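Local coordinates for protein oxidoreductase (Azotobacter vinelandii, PDB 7D5M) that binds NAD(+) and, as a homolog of inositol dehydrogenase, probably oxidises a sugar-like or cyclitol substrate with it, at residues Gln171-Phe176 with Leu257-Ala262; Lys224-Ser229 with Thr246-Glu251. All blocks are in the same frame, centred on the assembly; numbering follows the deposited sequence.

Contact 1 of 2, residues Gln171-Phe176 with Leu257-Ala262; sequences QFAHGF and LVWSSA
Trp259 and Ala173 meet where two parallel strands run side by side in the large mixed sheet of the C-terminal alpha/beta domain, the second domain of the Gfo/Idh/MocA oxidoreductases. The strand axes come within 4.6 Å. Three backbone hydrogen bonds join the segments, one of them from Ser261 N to Phe172 O. Phe172 N to Trp259 O is 2.9 Å, nearly in line with the C=O. His174 N is 3.1 Å from Ser261 O and sits above the carbonyl plane.

The tight part is on the sheet face of Gln171, Ala173, Trp259 and Ser261. The methyl CB of Ala173 lies 3.4 Å from the centroid of the Trp259 six-membered ring, almost on the ring normal, a CH-pi contact. Trp259 has CG anti to its backbone N (chi1 176°), and the indole thereby leans toward the neighbouring strand. Gln171 runs beside it, with OE1 at the indole edge, 3.8 Å from Trp259 CE3. The amide stands 80° from the ring plane. Gln171 NE2 hydrogen-bonds Gly270 O, and Trp259 NE1 hydrogen-bonds Asn243 OD1. A second subunit also reaches this face, where its His169 ring meets Trp259.

The buried Phe172 side chain turns from the partner strand to helix 202-217; this side chain is about 7 Å from the bound NAD. Only the outer ends are loose: Leu257 and Phe176 are partly exposed and add little. A second close, buried point lies past the strands. Ala262 CA makes a CH-pi contact over one His174 face, and Phe176 N, at the ring edge, gives a 3.1 Å hydrogen bond to His174 ND1.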
ATOM      1  N   GLN A 171       5.530 -11.239 -14.284  1.00 12.86           N
ATOM      2  CA  GLN A 171       6.438 -10.163 -14.711  1.00 12.56           C
ATOM      3  C   GLN A 171       7.707 -10.241 -13.872  1.00 11.80           C
ATOM      4  O   GLN A 171       7.653 -10.648 -12.701  1.00 11.19           O
ATOM      5  CB  GLN A 171       5.756  -8.796 -14.651  1.00 13.18           C
ATOM      6  CG  GLN A 171       5.449  -8.301 -13.246  1.00 14.02           C
ATOM      7  CD  GLN A 171       5.021  -6.851 -13.200  1.00 14.83           C
ATOM      8  OE1 GLN A 171       3.957  -6.482 -13.696  1.00 17.00           O
ATOM      9  NE2 GLN A 171       5.846  -6.012 -12.589  1.00 14.11           N
ATOM     10  N   PHE A 172       8.815  -9.889 -14.494  1.00 11.21           N
ATOM     11  CA  PHE A 172      10.040  -9.465 -13.786  1.00 11.06           C
ATOM     12  C   PHE A 172      10.542  -8.249 -14.557  1.00 11.09           C
ATOM     13  O   PHE A 172      11.190  -8.419 -15.597  1.00 10.53           O
ATOM     14  CB  PHE A 172      11.032 -10.620 -13.651  1.00 11.68           C
ATOM     15  CG  PHE A 172      12.087 -10.411 -12.594  1.00 11.69           C
ATOM     16  CD1 PHE A 172      12.446  -9.140 -12.170  1.00 12.60           C
ATOM     17  CD2 PHE A 172      12.734 -11.497 -12.025  1.00 12.66           C
ATOM     18  CE1 PHE A 172      13.430  -8.961 -11.211  1.00 12.29           C
ATOM     19  CE2 PHE A 172      13.728 -11.315 -11.077  1.00 12.59           C
ATOM     20  CZ  PHE A 172      14.064 -10.050 -10.660  1.00 12.48           C
ATOM     21  N   ALA A 173      10.140  -7.065 -14.107  1.00 10.73           N
ATOM     22  CA  ALA A 173      10.274  -5.798 -14.856  1.00 10.86           C
ATOM     23  C   ALA A 173      10.883  -4.743 -13.938  1.00 10.93           C
ATOM     24  O   ALA A 173      10.140  -4.089 -13.195  1.00 10.82           O
ATOM     25  CB  ALA A 173       8.924  -5.373 -15.382  1.00 10.80           C
ATOM     26  N   HIS A 174      12.208  -4.617 -13.980  1.00 10.75           N
ATOM     27  CA  HIS A 174      12.993  -3.616 -13.220  1.00 10.81           C
ATOM     28  C   HIS A 174      13.530  -2.561 -14.192  1.00 10.88           C
ATOM     29  O   HIS A 174      13.448  -2.772 -15.409  1.00 10.47           O
ATOM     30  CB  HIS A 174      14.108  -4.300 -12.424  1.00 11.02           C
ATOM     31  CG  HIS A 174      15.209  -4.827 -13.273  1.00 11.26           C
ATOM     32  ND1 HIS A 174      16.264  -4.033 -13.689  1.00 11.84           N
ATOM     33  CD2 HIS A 174      15.428  -6.057 -13.776  1.00 11.73           C
ATOM     34  CE1 HIS A 174      17.091  -4.765 -14.419  1.00 12.14           C
ATOM     35  NE2 HIS A 174      16.609  -6.017 -14.465  1.00 11.72           N
ATOM     36  N   GLY A 175      14.046  -1.454 -13.661  1.00 10.97           N
ATOM     37  CA  GLY A 175      14.469  -0.314 -14.486  1.00 11.23           C
ATOM     38  C   GLY A 175      15.966  -0.079 -14.440  1.00 11.39           C
ATOM     39  O   GLY A 175      16.404   0.948 -14.970  1.00 11.39           O
ATOM     40  N   PHE A 176      16.757  -0.969 -13.840  1.00 11.94           N
ATOM     41  CA  PHE A 176      18.187  -0.648 -13.585  1.00 12.46           C
ATOM     42  C   PHE A 176      18.953  -0.449 -14.889  1.00 12.89           C
ATOM     43  O   PHE A 176      19.970   0.250 -14.817  1.00 13.48           O
ATOM     44  CB  PHE A 176      18.882  -1.693 -12.719  1.00 12.86           C
ATOM     45  CG  PHE A 176      18.426  -1.627 -11.284  1.00 13.37           C
ATOM     46  CD1 PHE A 176      18.828  -0.601 -10.449  1.00 13.69           C
ATOM     47  CD2 PHE A 176      17.562  -2.582 -10.790  1.00 14.17           C
ATOM     48  CE1 PHE A 176      18.381  -0.542  -9.136  1.00 13.87           C
ATOM     49  CE2 PHE A 176      17.134  -2.535  -9.473  1.00 14.62           C
ATOM     50  CZ  PHE A 176      17.531  -1.506  -8.655  1.00 14.28           C
ATOM     51  N   LEU A 257       0.968 -15.002 -19.466  1.00 12.12           N
ATOM     52  CA  LEU A 257       1.618 -13.783 -19.971  1.00 12.03           C
ATOM     53  C   LEU A 257       2.866 -13.557 -19.137  1.00 11.82           C
ATOM     54  O   LEU A 257       2.741 -13.618 -17.904  1.00 11.82           O
ATOM     55  CB  LEU A 257       0.638 -12.618 -19.841  1.00 12.28           C
ATOM     56  CG  LEU A 257       1.196 -11.240 -20.189  1.00 12.82           C
ATOM     57  CD1 LEU A 257       1.558 -11.138 -21.659  1.00 13.71           C
ATOM     58  CD2 LEU A 257       0.194 -10.165 -19.806  1.00 12.70           C
ATOM     59  N   VAL A 258       4.003 -13.326 -19.790  1.00 11.69           N
ATOM     60  CA  VAL A 258       5.269 -12.962 -19.091  1.00 11.30           C
ATOM     61  C   VAL A 258       5.766 -11.639 -19.664  1.00 11.38           C
ATOM     62  O   VAL A 258       6.030 -11.565 -20.886  1.00 11.73           O
ATOM     63  CB  VAL A 258       6.361 -14.038 -19.206  1.00 11.44           C
ATOM     64  CG1 VAL A 258       7.561 -13.704 -18.330  1.00 11.41           C
ATOM     65  CG2 VAL A 258       5.822 -15.424 -18.882  1.00 11.98           C
ATOM     66  N   TRP A 259       5.871 -10.628 -18.809  1.00 10.55           N
ATOM     67  CA  TRP A 259       6.555  -9.361 -19.142  1.00 10.57           C
ATOM     68  C   TRP A 259       7.957  -9.393 -18.531  1.00 10.79           C
ATOM     69  O   TRP A 259       8.069  -9.398 -17.294  1.00 11.29           O
ATOM     70  CB  TRP A 259       5.731  -8.154 -18.683  1.00 10.57           C
ATOM     71  CG  TRP A 259       6.436  -6.858 -18.917  1.00 10.56           C
ATOM     72  CD1 TRP A 259       7.278  -6.553 -19.947  1.00 10.81           C
ATOM     73  CD2 TRP A 259       6.358  -5.678 -18.101  1.00 10.63           C
ATOM     74  NE1 TRP A 259       7.737  -5.268 -19.825  1.00 10.74           N
ATOM     75  CE2 TRP A 259       7.186  -4.708 -18.701  1.00 10.57           C
ATOM     76  CE3 TRP A 259       5.654  -5.345 -16.937  1.00 10.70           C
ATOM     77  CZ2 TRP A 259       7.328  -3.430 -18.166  1.00 10.63           C
ATOM     78  CZ3 TRP A 259       5.794  -4.083 -16.407  1.00 10.68           C
ATOM     79  CH2 TRP A 259       6.623  -3.137 -17.018  1.00 10.65           C
ATOM     80  N   SER A 260       8.992  -9.480 -19.370  1.00 10.92           N
ATOM     81  CA  SER A 260      10.425  -9.457 -18.978  1.00 10.96           C
ATOM     82  C   SER A 260      10.993  -8.073 -19.295  1.00 10.83           C
ATOM     83  O   SER A 260      10.832  -7.636 -20.446  1.00 10.88           O
ATOM     84  CB  SER A 260      11.206 -10.537 -19.705  1.00 10.71           C
ATOM     85  OG  SER A 260      10.608 -11.814 -19.539  1.00 11.17           O
ATOM     86  N   SER A 261      11.629  -7.383 -18.344  1.00 10.65           N
ATOM     87  CA  SER A 261      12.162  -6.029 -18.644  1.00 10.73           C
ATOM     88  C   SER A 261      13.307  -5.641 -17.714  1.00 10.38           C
ATOM     89  O   SER A 261      13.253  -5.967 -16.516  1.00 10.26           O
ATOM     90  CB  SER A 261      11.059  -4.998 -18.615  1.00 10.72           C
ATOM     91  OG  SER A 261      11.506  -3.778 -19.182  1.00 11.08           O
ATOM     92  N   ALA A 262      14.297  -4.948 -18.271  1.00 10.34           N
ATOM     93  CA  ALA A 262      15.362  -4.260 -17.520  1.00 10.35           C
ATOM     94  C   ALA A 262      15.254  -2.750 -17.753  1.00 10.41           C
ATOM     95  O   ALA A 262      16.122  -2.027 -17.255  1.00 10.20           O
ATOM     96  CB  ALA A 262      16.708  -4.798 -17.935  1.00 10.25           C
TER

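Contact 2 of 2, residues Lys224-Ser229 with Thr246-Glu251; sequences KRLMCS and TLMEYE
Arg225 and Glu249 both set CG anti to the carbonyl carbon (chi1 -56° and -48°), which sends their chains up the same sheet face side by side. They belong to an antiparallel beta hairpin, strands 223-231 and 243-250, with a classic beta bulge where Lys224 and Arg225 both face Glu249. Glu249 O accepts from both backbone N atoms, Lys224 N at 2.8 Å and Arg225 N at 3.2 Å.

Arg225 bends at chi3, and its guanidinium edge meets the carboxylate, the planes 57° apart. Arg225 NH2 makes a salt-bridging hydrogen bond of 2.8 Å to Glu249 OE2, met from above the carboxylate plane; the hydrogen bond from Arg225 NE to Glu249 OE1 is weak. Lys224 NZ adds a long salt bridge to Glu249 OE1. Arg225 also makes a cation-pi contact with Trp386. With an alanine in place of the arginine, Trp386 would lose that contact and the Glu249 carboxylate would probably be freer to turn, left with the long Lys224 bridge as its charged mate in this network.

Met227 and Leu247 continue this face toward Met227 and Ser229 of a second subunit. The other face, with Leu226 and Met248, packs on Trp372 of helix 363-381. There Leu226 CB touches Met248 CG at 3.8 Å.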
ATOM      1  N   LYS A 224       1.151 -25.232 -24.616  1.00 18.42           N
ATOM      2  CA  LYS A 224       0.827 -25.773 -25.962  1.00 20.36           C
ATOM      3  C   LYS A 224       1.512 -24.919 -27.036  1.00 20.29           C
ATOM      4  O   LYS A 224       2.154 -25.486 -27.951  1.00 19.13           O
ATOM      5  CB  LYS A 224      -0.687 -25.800 -26.166  1.00 22.08           C
ATOM      6  CG  LYS A 224      -1.128 -26.469 -27.458  1.00 24.75           C
ATOM      7  CD  LYS A 224      -2.488 -26.042 -27.940  1.00 26.97           C
ATOM      8  CE  LYS A 224      -3.569 -26.190 -26.893  1.00 29.68           C
ATOM      9  NZ  LYS A 224      -4.645 -25.192 -27.084  1.00 31.52           N
ATOM     10  N   ARG A 225       1.369 -23.592 -26.951  1.00 20.65           N
ATOM     11  CA  ARG A 225       1.930 -22.644 -27.949  1.00 20.89           C
ATOM     12  C   ARG A 225       2.354 -21.368 -27.235  1.00 19.22           C
ATOM     13  O   ARG A 225       1.777 -21.079 -26.189  1.00 16.93           O
ATOM     14  CB  ARG A 225       0.903 -22.231 -29.005  1.00 23.68           C
ATOM     15  CG  ARG A 225       0.256 -23.378 -29.762  1.00 27.01           C
ATOM     16  CD  ARG A 225      -0.377 -22.870 -31.046  1.00 29.35           C
ATOM     17  NE  ARG A 225      -1.359 -21.820 -30.796  1.00 31.39           N
ATOM     18  CZ  ARG A 225      -1.801 -20.948 -31.703  1.00 31.60           C
ATOM     19  NH1 ARG A 225      -1.333 -20.971 -32.942  1.00 33.08           N
ATOM     20  NH2 ARG A 225      -2.706 -20.044 -31.365  1.00 31.26           N
ATOM     21  N   LEU A 226       3.293 -20.622 -27.810  1.00 17.46           N
ATOM     22  CA  LEU A 226       3.577 -19.259 -27.319  1.00 17.02           C
ATOM     23  C   LEU A 226       3.959 -18.352 -28.483  1.00 16.51           C
ATOM     24  O   LEU A 226       4.327 -18.835 -29.568  1.00 15.85           O
ATOM     25  CB  LEU A 226       4.632 -19.273 -26.206  1.00 17.04           C
ATOM     26  CG  LEU A 226       6.067 -19.679 -26.542  1.00 16.82           C
ATOM     27  CD1 LEU A 226       6.816 -18.600 -27.311  1.00 17.00           C
ATOM     28  CD2 LEU A 226       6.823 -19.975 -25.250  1.00 16.98           C
ATOM     29  N   MET A 227       3.833 -17.058 -28.248  1.00 15.87           N
ATOM     30  CA  MET A 227       4.430 -16.030 -29.118  1.00 16.64           C
ATOM     31  C   MET A 227       5.231 -15.079 -28.237  1.00 15.98           C
ATOM     32  O   MET A 227       4.893 -14.907 -27.036  1.00 14.98           O
ATOM     33  CB  MET A 227       3.366 -15.267 -29.903  1.00 18.69           C
ATOM     34  CG  MET A 227       2.214 -14.816 -29.054  1.00 20.39           C
ATOM     35  SD  MET A 227       1.390 -13.421 -29.821  1.00 24.12           S
ATOM     36  CE  MET A 227       2.750 -12.248 -29.851  1.00 29.05           C
ATOM     37  N   CYS A 228       6.278 -14.507 -28.800  1.00 15.10           N
ATOM     38  CA  CYS A 228       7.138 -13.549 -28.081  1.00 14.26           C
ATOM     39  C   CYS A 228       7.503 -12.394 -29.008  1.00 14.80           C
ATOM     40  O   CYS A 228       8.027 -12.627 -30.115  1.00 13.29           O
ATOM     41  CB  CYS A 228       8.379 -14.224 -27.518  1.00 14.11           C
ATOM     42  SG  CYS A 228       9.486 -13.065 -26.678  1.00 13.89           S
ATOM     43  N   SER A 229       7.217 -11.187 -28.545  1.00 14.69           N
ATOM     44  CA  SER A 229       7.647  -9.922 -29.164  1.00 15.35           C
ATOM     45  C   SER A 229       8.696  -9.289 -28.246  1.00 14.80           C
ATOM     46  O   SER A 229       8.393  -9.080 -27.059  1.00 13.99           O
ATOM     47  CB  SER A 229       6.453  -9.045 -29.399  1.00 17.06           C
ATOM     48  OG  SER A 229       6.853  -7.701 -29.509  1.00 19.89           O
ATOM     49  N   THR A 246       5.780 -12.260 -23.634  1.00 12.27           N
ATOM     50  CA  THR A 246       5.514 -13.663 -24.008  1.00 12.12           C
ATOM     51  C   THR A 246       4.067 -13.995 -23.674  1.00 12.85           C
ATOM     52  O   THR A 246       3.689 -13.938 -22.494  1.00 13.55           O
ATOM     53  CB  THR A 246       6.477 -14.640 -23.337  1.00 11.75           C
ATOM     54  OG1 THR A 246       7.795 -14.176 -23.612  1.00 11.62           O
ATOM     55  CG2 THR A 246       6.264 -16.052 -23.842  1.00 11.79           C
ATOM     56  N   LEU A 247       3.287 -14.328 -24.692  1.00 13.14           N
ATOM     57  CA  LEU A 247       1.901 -14.796 -24.516  1.00 13.75           C
ATOM     58  C   LEU A 247       1.864 -16.299 -24.800  1.00 14.12           C
ATOM     59  O   LEU A 247       2.459 -16.758 -25.817  1.00 14.82           O
ATOM     60  CB  LEU A 247       0.980 -14.002 -25.442  1.00 14.25           C
ATOM     61  CG  LEU A 247      -0.510 -14.266 -25.251  1.00 15.15           C
ATOM     62  CD1 LEU A 247      -0.978 -13.832 -23.869  1.00 15.28           C
ATOM     63  CD2 LEU A 247      -1.313 -13.548 -26.321  1.00 16.10           C
ATOM     64  N   MET A 248       1.233 -17.048 -23.907  1.00 14.29           N
ATOM     65  CA  MET A 248       1.216 -18.527 -23.970  1.00 14.83           C
ATOM     66  C   MET A 248      -0.216 -19.045 -23.861  1.00 14.90           C
ATOM     67  O   MET A 248      -1.019 -18.480 -23.090  1.00 13.90           O
ATOM     68  CB  MET A 248       2.058 -19.098 -22.829  1.00 15.54           C
ATOM     69  CG  MET A 248       3.404 -18.431 -22.722  1.00 15.99           C
ATOM     70  SD  MET A 248       4.494 -19.295 -21.594  1.00 17.12           S
ATOM     71  CE  MET A 248       3.735 -18.940 -20.018  1.00 16.36           C
ATOM     72  N   GLU A 249      -0.510 -20.095 -24.618  1.00 14.95           N
ATOM     73  CA  GLU A 249      -1.717 -20.928 -24.427  1.00 16.80           C
ATOM     74  C   GLU A 249      -1.272 -22.221 -23.758  1.00 15.99           C
ATOM     75  O   GLU A 249      -0.388 -22.887 -24.313  1.00 15.25           O
ATOM     76  CB  GLU A 249      -2.391 -21.267 -25.754  1.00 18.78           C
ATOM     77  CG  GLU A 249      -2.583 -20.081 -26.675  1.00 22.06           C
ATOM     78  CD  GLU A 249      -3.235 -20.448 -28.001  1.00 26.02           C
ATOM     79  OE1 GLU A 249      -3.357 -21.662 -28.273  1.00 29.13           O
ATOM     80  OE2 GLU A 249      -3.619 -19.521 -28.761  1.00 27.82           O
ATOM     81  N   TYR A 250      -1.842 -22.533 -22.602  1.00 15.47           N
ATOM     82  CA  TYR A 250      -1.652 -23.833 -21.923  1.00 16.15           C
ATOM     83  C   TYR A 250      -2.621 -24.855 -22.520  1.00 17.23           C
ATOM     84  O   TYR A 250      -3.696 -24.457 -23.017  1.00 16.62           O
ATOM     85  CB  TYR A 250      -1.892 -23.703 -20.423  1.00 15.41           C
ATOM     86  CG  TYR A 250      -0.929 -22.793 -19.709  1.00 15.31           C
ATOM     87  CD1 TYR A 250       0.334 -23.233 -19.352  1.00 15.75           C
ATOM     88  CD2 TYR A 250      -1.278 -21.496 -19.372  1.00 15.01           C
ATOM     89  CE1 TYR A 250       1.226 -22.411 -18.690  1.00 15.55           C
ATOM     90  CE2 TYR A 250      -0.395 -20.664 -18.702  1.00 14.98           C
ATOM     91  CZ  TYR A 250       0.860 -21.124 -18.356  1.00 15.03           C
ATOM     92  OH  TYR A 250       1.758 -20.332 -17.692  1.00 15.80           O
ATOM     93  N   GLU A 251      -2.258 -26.140 -22.452  1.00 19.13           N
ATOM     94  CA  GLU A 251      -3.211 -27.251 -22.710  1.00 20.87           C
ATOM     95  C   GLU A 251      -4.391 -27.052 -21.758  1.00 19.52           C
ATOM     96  O   GLU A 251      -4.139 -26.836 -20.557  1.00 19.50           O
ATOM     97  CB  GLU A 251      -2.563 -28.624 -22.496  1.00 23.20           C
ATOM     98  CG  GLU A 251      -1.473 -28.967 -23.495  1.00 26.69           C
ATOM     99  CD  GLU A 251      -1.924 -29.231 -24.923  1.00 29.91           C
ATOM    100  OE1 GLU A 251      -3.149 -29.357 -25.157  1.00 32.94           O
ATOM    101  OE2 GLU A 251      -1.042 -29.298 -25.806  1.00 33.55           O
TER

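Both contacts belong to one mixed sheet in the C-terminal domain, with centres about 17 Å apart. Across it the strands run 165-173, 255-261, 243-250 and 223-231. Contact 1 takes the first two and contact 2 the last two. Along the chain, 171-176 comes first, then both strands of contact 2, then 257-262. The long connection between the strands of contact 1 therefore includes the whole of contact 2. Strands 243-250 and 255-261 are neighbours in both chain and sheet, joined by Val258 N and Thr246 O at 2.8 Å, a probable hydrogen bond. Contact 1 lies nearer the NAD pocket. Both touch the second subunit, so this sheet also takes part in the assembly.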